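Local coordinates for probable starch synthase 4, chloroplastic/amyloplastic (Arabidopsis thaliana, PDB 6GNE), which belongs to the starch synthases, plastid enzymes of the GT-B glycosyltransferase class built from two Rossmann-like domains facing each other across a cleft, at residues E178-S190 against N199-V213. Sequence-based numbering, arbitrary orientation.
With GLC (alpha-D-glucopyranose), chain C.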
ATOM      1  N   GLU A 178       6.813   1.499  10.822  1.00 39.97           N
ATOM      2  CA  GLU A 178       6.678   2.787  11.468  1.00 42.68           C
ATOM      3  C   GLU A 178       5.407   2.885  12.281  1.00 42.62           C
ATOM      4  O   GLU A 178       5.403   3.491  13.326  1.00 42.10           O
ATOM      5  CB  GLU A 178       6.709   3.886  10.417  1.00 44.74           C
ATOM      6  CG  GLU A 178       6.813   5.295  10.998  1.00 47.55           C
ATOM      7  CD  GLU A 178       6.559   6.388   9.973  1.00 49.02           C
ATOM      8  OE1 GLU A 178       6.132   6.040   8.795  1.00 45.63           O
ATOM      9  OE2 GLU A 178       6.839   7.569  10.397  1.00 50.34           O
ATOM     10  N   TYR A 179       4.322   2.305  11.781  1.00 43.12           N
ATOM     11  CA  TYR A 179       3.010   2.440  12.433  1.00 44.11           C
ATOM     12  C   TYR A 179       2.683   1.235  13.281  1.00 43.60           C
ATOM     13  O   TYR A 179       2.232   0.232  12.777  1.00 42.16           O
ATOM     14  CB  TYR A 179       1.920   2.720  11.396  1.00 43.53           C
ATOM     15  CG  TYR A 179       2.198   3.979  10.607  1.00 44.46           C
ATOM     16  CD1 TYR A 179       2.540   5.190  11.269  1.00 46.46           C
ATOM     17  CD2 TYR A 179       2.114   3.990   9.194  1.00 43.42           C
ATOM     18  CE1 TYR A 179       2.823   6.350  10.547  1.00 46.67           C
ATOM     19  CE2 TYR A 179       2.379   5.162   8.459  1.00 42.53           C
ATOM     20  CZ  TYR A 179       2.732   6.328   9.129  1.00 44.18           C
ATOM     21  OH  TYR A 179       2.983   7.462   8.440  1.00 42.09           O
ATOM     22  N   GLN A 180       2.913   1.370  14.579  1.00 44.60           N
ATOM     23  CA  GLN A 180       2.812   0.262  15.516  1.00 45.89           C
ATOM     24  C   GLN A 180       1.527   0.283  16.375  1.00 47.41           C
ATOM     25  O   GLN A 180       1.180  -0.726  17.004  1.00 46.45           O
ATOM     26  CB  GLN A 180       4.092   0.202  16.376  1.00 46.76           C
ATOM     27  CG  GLN A 180       5.282  -0.236  15.540  1.00 45.64           C
ATOM     28  CD  GLN A 180       6.616  -0.172  16.250  1.00 46.21           C
ATOM     29  OE1 GLN A 180       6.739  -0.453  17.454  1.00 47.48           O
ATOM     30  NE2 GLN A 180       7.635   0.167  15.491  1.00 44.30           N
ATOM     31  N   GLY A 181       0.824   1.421  16.380  1.00 48.64           N
ATOM     32  CA  GLY A 181      -0.427   1.576  17.111  1.00 50.50           C
ATOM     33  C   GLY A 181      -0.275   1.647  18.603  1.00 53.37           C
ATOM     34  O   GLY A 181      -1.197   1.299  19.343  1.00 57.24           O
ATOM     35  N   THR A 182       0.873   2.110  19.064  1.00 54.99           N
ATOM     36  CA  THR A 182       1.162   2.067  20.488  1.00 58.82           C
ATOM     37  C   THR A 182       0.224   3.001  21.228  1.00 59.89           C
ATOM     38  O   THR A 182      -0.159   4.041  20.713  1.00 60.15           O
ATOM     39  CB  THR A 182       2.620   2.442  20.772  1.00 61.19           C
ATOM     40  OG1 THR A 182       2.913   3.674  20.114  1.00 64.29           O
ATOM     41  CG2 THR A 182       3.547   1.354  20.277  1.00 60.29           C
ATOM     42  N   ALA A 183      -0.162   2.598  22.432  1.00 62.29           N
ATOM     43  CA  ALA A 183      -0.976   3.405  23.339  1.00 64.88           C
ATOM     44  C   ALA A 183      -0.721   2.951  24.800  1.00 67.93           C
ATOM     45  O   ALA A 183       0.012   1.979  25.024  1.00 68.18           O
ATOM     46  CB  ALA A 183      -2.452   3.238  22.968  1.00 64.59           C
ATOM     47  N   SER A 184      -1.339   3.641  25.770  1.00 70.16           N
ATOM     48  CA  SER A 184      -1.397   3.170  27.162  1.00 73.43           C
ATOM     49  C   SER A 184      -2.117   1.828  27.257  1.00 74.71           C
ATOM     50  O   SER A 184      -3.055   1.546  26.478  1.00 75.60           O
ATOM     51  CB  SER A 184      -2.133   4.157  28.087  1.00 75.53           C
ATOM     52  OG  SER A 184      -1.828   5.503  27.808  1.00 75.06           O
ATOM     53  N   ALA A 185      -1.700   1.031  28.236  1.00 77.70           N
ATOM     54  CA  ALA A 185      -2.210  -0.324  28.423  1.00 79.69           C
ATOM     55  C   ALA A 185      -3.712  -0.397  28.741  1.00 82.32           C
ATOM     56  O   ALA A 185      -4.384  -1.329  28.294  1.00 82.76           O
ATOM     57  CB  ALA A 185      -1.406  -1.043  29.498  1.00 81.46           C
ATOM     58  N   SER A 186      -4.220   0.582  29.501  1.00 85.33           N
ATOM     59  CA  SER A 186      -5.653   0.702  29.848  1.00 86.56           C
ATOM     60  C   SER A 186      -6.563   0.490  28.646  1.00 85.27           C
ATOM     61  O   SER A 186      -7.580  -0.196  28.743  1.00 85.73           O
ATOM     62  CB  SER A 186      -5.977   2.094  30.415  1.00 87.63           C
ATOM     63  OG  SER A 186      -4.873   2.739  31.033  1.00 88.06           O
ATOM     64  N   GLU A 187      -6.169   1.093  27.527  1.00 83.54           N
ATOM     65  CA  GLU A 187      -6.936   1.054  26.290  1.00 82.03           C
ATOM     66  C   GLU A 187      -7.046  -0.314  25.609  1.00 78.38           C
ATOM     67  O   GLU A 187      -7.950  -0.510  24.783  1.00 79.52           O
ATOM     68  CB  GLU A 187      -6.378   2.080  25.279  1.00 82.92           C
ATOM     69  CG  GLU A 187      -6.568   3.523  25.744  1.00 86.43           C
ATOM     70  CD  GLU A 187      -6.778   4.486  24.596  1.00 87.57           C
ATOM     71  OE1 GLU A 187      -5.986   5.442  24.533  1.00 88.87           O
ATOM     72  OE2 GLU A 187      -7.713   4.276  23.763  1.00 88.16           O
ATOM     73  N   LEU A 188      -6.138  -1.234  25.928  1.00 74.93           N
ATOM     74  CA  LEU A 188      -6.190  -2.595  25.375  1.00 71.70           C
ATOM     75  C   LEU A 188      -7.369  -3.410  25.883  1.00 72.22           C
ATOM     76  O   LEU A 188      -7.790  -4.363  25.214  1.00 70.11           O
ATOM     77  CB  LEU A 188      -4.890  -3.371  25.648  1.00 70.76           C
ATOM     78  CG  LEU A 188      -4.646  -4.583  24.743  1.00 68.25           C
ATOM     79  CD1 LEU A 188      -4.599  -4.213  23.253  1.00 64.94           C
ATOM     80  CD2 LEU A 188      -3.405  -5.331  25.172  1.00 68.65           C
ATOM     81  N   GLY A 189      -7.878  -3.053  27.067  1.00 74.70           N
ATOM     82  CA  GLY A 189      -8.971  -3.783  27.700  1.00 75.61           C
ATOM     83  C   GLY A 189     -10.328  -3.556  27.041  1.00 74.14           C
ATOM     84  O   GLY A 189     -11.238  -4.365  27.231  1.00 75.81           O
ATOM     85  N   SER A 190     -10.470  -2.461  26.287  1.00 70.77           N
ATOM     86  CA  SER A 190     -11.728  -2.155  25.618  1.00 70.03           C
ATOM     87  C   SER A 190     -12.233  -3.304  24.735  1.00 68.42           C
ATOM     88  O   SER A 190     -13.386  -3.717  24.854  1.00 70.34           O
ATOM     89  CB  SER A 190     -11.623  -0.854  24.805  1.00 67.79           C
ATOM     90  OG  SER A 190     -11.442   0.279  25.630  1.00 68.91           O
ATOM     91  N   ASN A 199       0.196  -7.258  28.956  1.00 76.86           N
ATOM     92  CA  ASN A 199       1.183  -6.202  29.222  1.00 76.72           C
ATOM     93  C   ASN A 199       2.394  -6.808  29.966  1.00 80.57           C
ATOM     94  O   ASN A 199       2.647  -6.475  31.113  1.00 82.35           O
ATOM     95  CB  ASN A 199       0.548  -5.030  29.992  1.00 76.04           C
ATOM     96  CG  ASN A 199       1.435  -3.811  30.061  1.00 75.68           C
ATOM     97  OD1 ASN A 199       2.513  -3.787  29.505  1.00 73.73           O
ATOM     98  ND2 ASN A 199       0.982  -2.791  30.767  1.00 78.02           N
ATOM     99  N   ARG A 200       3.106  -7.713  29.285  1.00 81.41           N
ATOM    100  CA  ARG A 200       4.343  -8.344  29.748  1.00 84.11           C
ATOM    101  C   ARG A 200       5.383  -8.271  28.630  1.00 82.95           C
ATOM    102  O   ARG A 200       5.005  -8.314  27.443  1.00 80.91           O
ATOM    103  CB  ARG A 200       4.077  -9.806  30.110  1.00 87.52           C
ATOM    104  CG  ARG A 200       3.063  -9.936  31.234  1.00 91.39           C
ATOM    105  CD  ARG A 200       3.155 -11.235  32.006  1.00 95.51           C
ATOM    106  NE  ARG A 200       2.105 -11.247  33.029  1.00 99.67           N
ATOM    107  CZ  ARG A 200       2.199 -10.694  34.251  1.00103.98           C
ATOM    108  NH1 ARG A 200       1.159 -10.772  35.081  1.00106.82           N
ATOM    109  NH2 ARG A 200       3.311 -10.058  34.662  1.00104.79           N
ATOM    110  N   PRO A 201       6.692  -8.162  28.975  1.00 85.74           N
ATOM    111  CA  PRO A 201       7.720  -7.942  27.906  1.00 84.85           C
ATOM    112  C   PRO A 201       7.754  -9.052  26.825  1.00 84.54           C
ATOM    113  O   PRO A 201       7.868  -8.758  25.626  1.00 80.79           O
ATOM    114  CB  PRO A 201       9.048  -7.838  28.669  1.00 86.15           C
ATOM    115  CG  PRO A 201       8.739  -8.074  30.114  1.00 89.65           C
ATOM    116  CD  PRO A 201       7.282  -8.362  30.313  1.00 88.71           C
ATOM    117  N   ASP A 202       7.586 -10.302  27.257  1.00 88.03           N
ATOM    118  CA  ASP A 202       7.407 -11.446  26.337  1.00 87.76           C
ATOM    119  C   ASP A 202       6.082 -11.469  25.540  1.00 82.93           C
ATOM    120  O   ASP A 202       5.873 -12.385  24.749  1.00 80.40           O
ATOM    121  CB  ASP A 202       7.603 -12.786  27.078  1.00 93.28           C
ATOM    122  CG  ASP A 202       6.573 -13.014  28.197  1.00 98.62           C
ATOM    123  OD1 ASP A 202       6.536 -12.221  29.162  1.00103.62           O
ATOM    124  OD2 ASP A 202       5.817 -14.000  28.134  1.00 99.93           O
ATOM    125  N   ARG A 203       5.209 -10.478  25.746  1.00 81.42           N
ATOM    126  CA  ARG A 203       3.929 -10.350  25.010  1.00 79.48           C
ATOM    127  C   ARG A 203       3.800  -8.968  24.316  1.00 76.24           C
ATOM    128  O   ARG A 203       4.529  -8.714  23.363  1.00 77.01           O
ATOM    129  CB  ARG A 203       2.737 -10.646  25.945  1.00 81.78           C
ATOM    130  CG  ARG A 203       2.052 -11.982  25.755  1.00 82.44           C
ATOM    131  CD  ARG A 203       2.783 -13.194  26.328  1.00 84.91           C
ATOM    132  NE  ARG A 203       1.845 -14.038  27.127  1.00 87.01           N
ATOM    133  CZ  ARG A 203       1.970 -14.383  28.426  1.00 90.52           C
ATOM    134  NH1 ARG A 203       1.017 -15.108  28.995  1.00 90.99           N
ATOM    135  NH2 ARG A 203       3.040 -14.043  29.161  1.00 93.13           N
ATOM    136  N   MET A 204       2.931  -8.062  24.784  1.00 73.97           N
ATOM    137  CA  MET A 204       2.569  -6.872  24.012  1.00 70.63           C
ATOM    138  C   MET A 204       3.054  -5.548  24.612  1.00 70.28           C
ATOM    139  O   MET A 204       2.750  -4.498  24.067  1.00 67.22           O
ATOM    140  CB  MET A 204       1.055  -6.796  23.855  1.00 70.78           C
ATOM    141  CG  MET A 204       0.436  -7.890  23.020  1.00 69.87           C
ATOM    142  SD  MET A 204      -1.362  -7.615  22.851  1.00 70.29           S
ATOM    143  CE  MET A 204      -1.362  -6.049  21.954  1.00 68.00           C
ATOM    144  N   GLN A 205       3.777  -5.577  25.736  1.00 72.90           N
ATOM    145  CA  GLN A 205       4.362  -4.354  26.304  1.00 72.57           C
ATOM    146  C   GLN A 205       5.292  -3.708  25.273  1.00 69.46           C
ATOM    147  O   GLN A 205       6.118  -4.402  24.703  1.00 67.19           O
ATOM    148  CB  GLN A 205       5.176  -4.675  27.561  1.00 74.08           C
ATOM    149  CG  GLN A 205       5.750  -3.457  28.279  1.00 75.04           C
ATOM    150  CD  GLN A 205       6.375  -3.814  29.615  1.00 78.27           C
ATOM    151  OE1 GLN A 205       7.490  -4.367  29.686  1.00 78.07           O
ATOM    152  NE2 GLN A 205       5.654  -3.508  30.692  1.00 80.52           N
ATOM    153  N   ASP A 206       5.179  -2.398  25.055  1.00 68.90           N
ATOM    154  CA  ASP A 206       6.071  -1.699  24.132  1.00 69.06           C
ATOM    155  C   ASP A 206       7.563  -1.961  24.489  1.00 72.41           C
ATOM    156  O   ASP A 206       7.911  -2.471  25.567  1.00 75.74           O
ATOM    157  CB  ASP A 206       5.682  -0.209  23.976  1.00 68.24           C
ATOM    158  CG  ASP A 206       6.380   0.447  22.779  1.00 65.59           C
ATOM    159  OD1 ASP A 206       6.472  -0.202  21.719  1.00 62.24           O
ATOM    160  OD2 ASP A 206       6.924   1.553  22.948  1.00 65.50           O
ATOM    161  N   HIS A 207       8.408  -1.750  23.504  1.00 72.82           N
ATOM    162  CA  HIS A 207       9.843  -1.972  23.627  1.00 73.94           C
ATOM    163  C   HIS A 207      10.511  -0.857  24.411  1.00 75.02           C
ATOM    164  O   HIS A 207      11.505  -1.126  25.070  1.00 75.39           O
ATOM    165  CB  HIS A 207      10.458  -2.136  22.213  1.00 73.36           C
ATOM    166  CG  HIS A 207       9.924  -1.176  21.181  1.00 72.82           C
ATOM    167  ND1 HIS A 207      10.298   0.154  21.137  1.00 74.12           N
ATOM    168  CD2 HIS A 207       9.040  -1.352  20.161  1.00 70.75           C
ATOM    169  CE1 HIS A 207       9.666   0.753  20.139  1.00 72.35           C
ATOM    170  NE2 HIS A 207       8.903  -0.139  19.527  1.00 69.96           N
ATOM    171  N   SER A 208       9.900   0.348  24.370  1.00 74.78           N
ATOM    172  CA  SER A 208      10.430   1.605  24.935  1.00 76.89           C
ATOM    173  C   SER A 208       9.685   2.195  26.143  1.00 79.24           C
ATOM    174  O   SER A 208      10.092   3.254  26.647  1.00 81.85           O
ATOM    175  CB  SER A 208      10.500   2.684  23.839  1.00 74.49           C
ATOM    176  OG  SER A 208      11.280   2.228  22.759  1.00 72.77           O
ATOM    177  N   SER A 209       8.625   1.527  26.599  1.00 79.57           N
ATOM    178  CA  SER A 209       7.908   1.910  27.817  1.00 81.44           C
ATOM    179  C   SER A 209       7.224   0.715  28.521  1.00 82.74           C
ATOM    180  O   SER A 209       6.925  -0.330  27.927  1.00 80.79           O
ATOM    181  CB  SER A 209       6.915   3.035  27.489  1.00 80.27           C
ATOM    182  OG  SER A 209       6.116   3.417  28.605  1.00 82.36           O
ATOM    183  N   GLY A 210       6.977   0.911  29.809  1.00 85.64           N
ATOM    184  CA  GLY A 210       6.453  -0.119  30.689  1.00 87.03           C
ATOM    185  C   GLY A 210       4.938  -0.119  30.787  1.00 87.59           C
ATOM    186  O   GLY A 210       4.339  -1.193  30.837  1.00 88.30           O
ATOM    187  N   ASP A 211       4.323   1.073  30.763  1.00 87.20           N
ATOM    188  CA  ASP A 211       2.863   1.179  30.831  1.00 86.49           C
ATOM    189  C   ASP A 211       2.255   1.576  29.486  1.00 80.00           C
ATOM    190  O   ASP A 211       1.205   2.191  29.432  1.00 79.12           O
ATOM    191  CB  ASP A 211       2.393   2.042  32.033  1.00 90.66           C
ATOM    192  CG  ASP A 211       1.818   1.182  33.186  1.00 94.32           C
ATOM    193  OD1 ASP A 211       0.868   0.396  32.936  1.00 94.72           O
ATOM    194  OD2 ASP A 211       2.311   1.283  34.332  1.00 98.51           O
ATOM    195  N   ARG A 212       2.876   1.088  28.410  1.00 75.52           N
ATOM    196  CA  ARG A 212       2.325   1.170  27.048  1.00 70.65           C
ATOM    197  C   ARG A 212       2.322  -0.209  26.381  1.00 68.52           C
ATOM    198  O   ARG A 212       3.162  -1.055  26.697  1.00 71.23           O
ATOM    199  CB  ARG A 212       3.131   2.160  26.211  1.00 68.02           C
ATOM    200  CG  ARG A 212       2.765   3.611  26.501  1.00 69.03           C
ATOM    201  CD  ARG A 212       3.717   4.641  25.877  1.00 68.36           C
ATOM    202  NE  ARG A 212       3.448   4.900  24.459  1.00 65.99           N
ATOM    203  CZ  ARG A 212       2.347   5.493  23.971  1.00 65.70           C
ATOM    204  NH1 ARG A 212       1.367   5.924  24.766  1.00 68.01           N
ATOM    205  NH2 ARG A 212       2.222   5.660  22.664  1.00 63.62           N
ATOM    206  N   VAL A 213       1.376  -0.436  25.464  1.00 64.81           N
ATOM    207  CA  VAL A 213       1.307  -1.704  24.717  1.00 61.23           C
ATOM    208  C   VAL A 213       1.480  -1.508  23.215  1.00 57.25           C
ATOM    209  O   VAL A 213       1.261  -0.426  22.700  1.00 56.79           O
ATOM    210  CB  VAL A 213       0.011  -2.475  24.983  1.00 61.67           C
ATOM    211  CG1 VAL A 213       0.028  -3.036  26.398  1.00 64.74           C
ATOM    212  CG2 VAL A 213      -1.226  -1.607  24.736  1.00 61.44           C
TER
HETATM  213  C1  GLC C   2      -2.234   6.889   9.911  1.00 42.49           C
HETATM  214  C2  GLC C   2      -2.561   5.404  10.057  1.00 40.27           C
HETATM  215  C3  GLC C   2      -1.544   4.555   9.297  1.00 38.82           C
HETATM  216  C4  GLC C   2      -1.579   4.972   7.831  1.00 38.45           C
HETATM  217  C5  GLC C   2      -1.208   6.444   7.736  1.00 40.95           C
HETATM  218  C6  GLC C   2      -1.303   6.938   6.297  1.00 41.85           C
HETATM  219  O2  GLC C   2      -2.619   5.065  11.442  1.00 40.79           O
HETATM  220  O3  GLC C   2      -1.850   3.170   9.401  1.00 34.69           O
HETATM  221  O4  GLC C   2      -0.689   4.164   7.065  1.00 34.87           O
HETATM  222  O5  GLC C   2      -2.108   7.232   8.532  1.00 43.08           O
HETATM  223  O6  GLC C   2      -1.159   8.363   6.277  1.00 45.63           O
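Val213 and Ala183 form the hydrogen-bonded pair of a two-stranded antiparallel ribbon, in which Val213 N reaches Ala183 O at 2.8 Å and the return bond, Ala183 N to Val213 O, is weak at 3.4 Å. Just past the two strands, Ala185 N makes one more weak bond to Asp211 O. Val213, which buries the most surface here, spreads its two methyls over the turn that follows Ser184: CG1 lies 4.0 Å from Ala185 CB, while CG2 faces Leu188 CB. Leu188 in turn meets Met204, whose chain bends at its last torsion (chi3 63°) and brings SD to 3.8 Å from Leu188 CD2 and CE against both leucine methyls.

Arg212 sits opposite Ser184 in the neighbouring, non-hydrogen-bonded pair, where the two side chains diverge. Its chain, bent at chi3 (81°), lays one guanidinium face over the Ala183 backbone, and NH2 makes a weak bond to Thr182 OG1. Thr182 CG2 points instead to Asp206 OD1. Farther along, the His207 ring donates from NE2 to Gln180 OE1 (3.0 Å), which lies close to the ring plane and accepts the N-H through a lone pair in its own carbonyl plane; the same oxygen also accepts from Asn214 ND2, which bonds Asp206 OD1 as well.

Just before the ribbon, Tyr179 places a ring face against an alpha-D-glucopyranose unit of the bound glycan, as part of the glycan pocket. The ribbon stands apart from the main sheet of its domain: helix 117-134 touches Ala183 through Phe118, helix 195-198 packs on Ala185 and Met204, and strand 212-213 leads into helix 215-222.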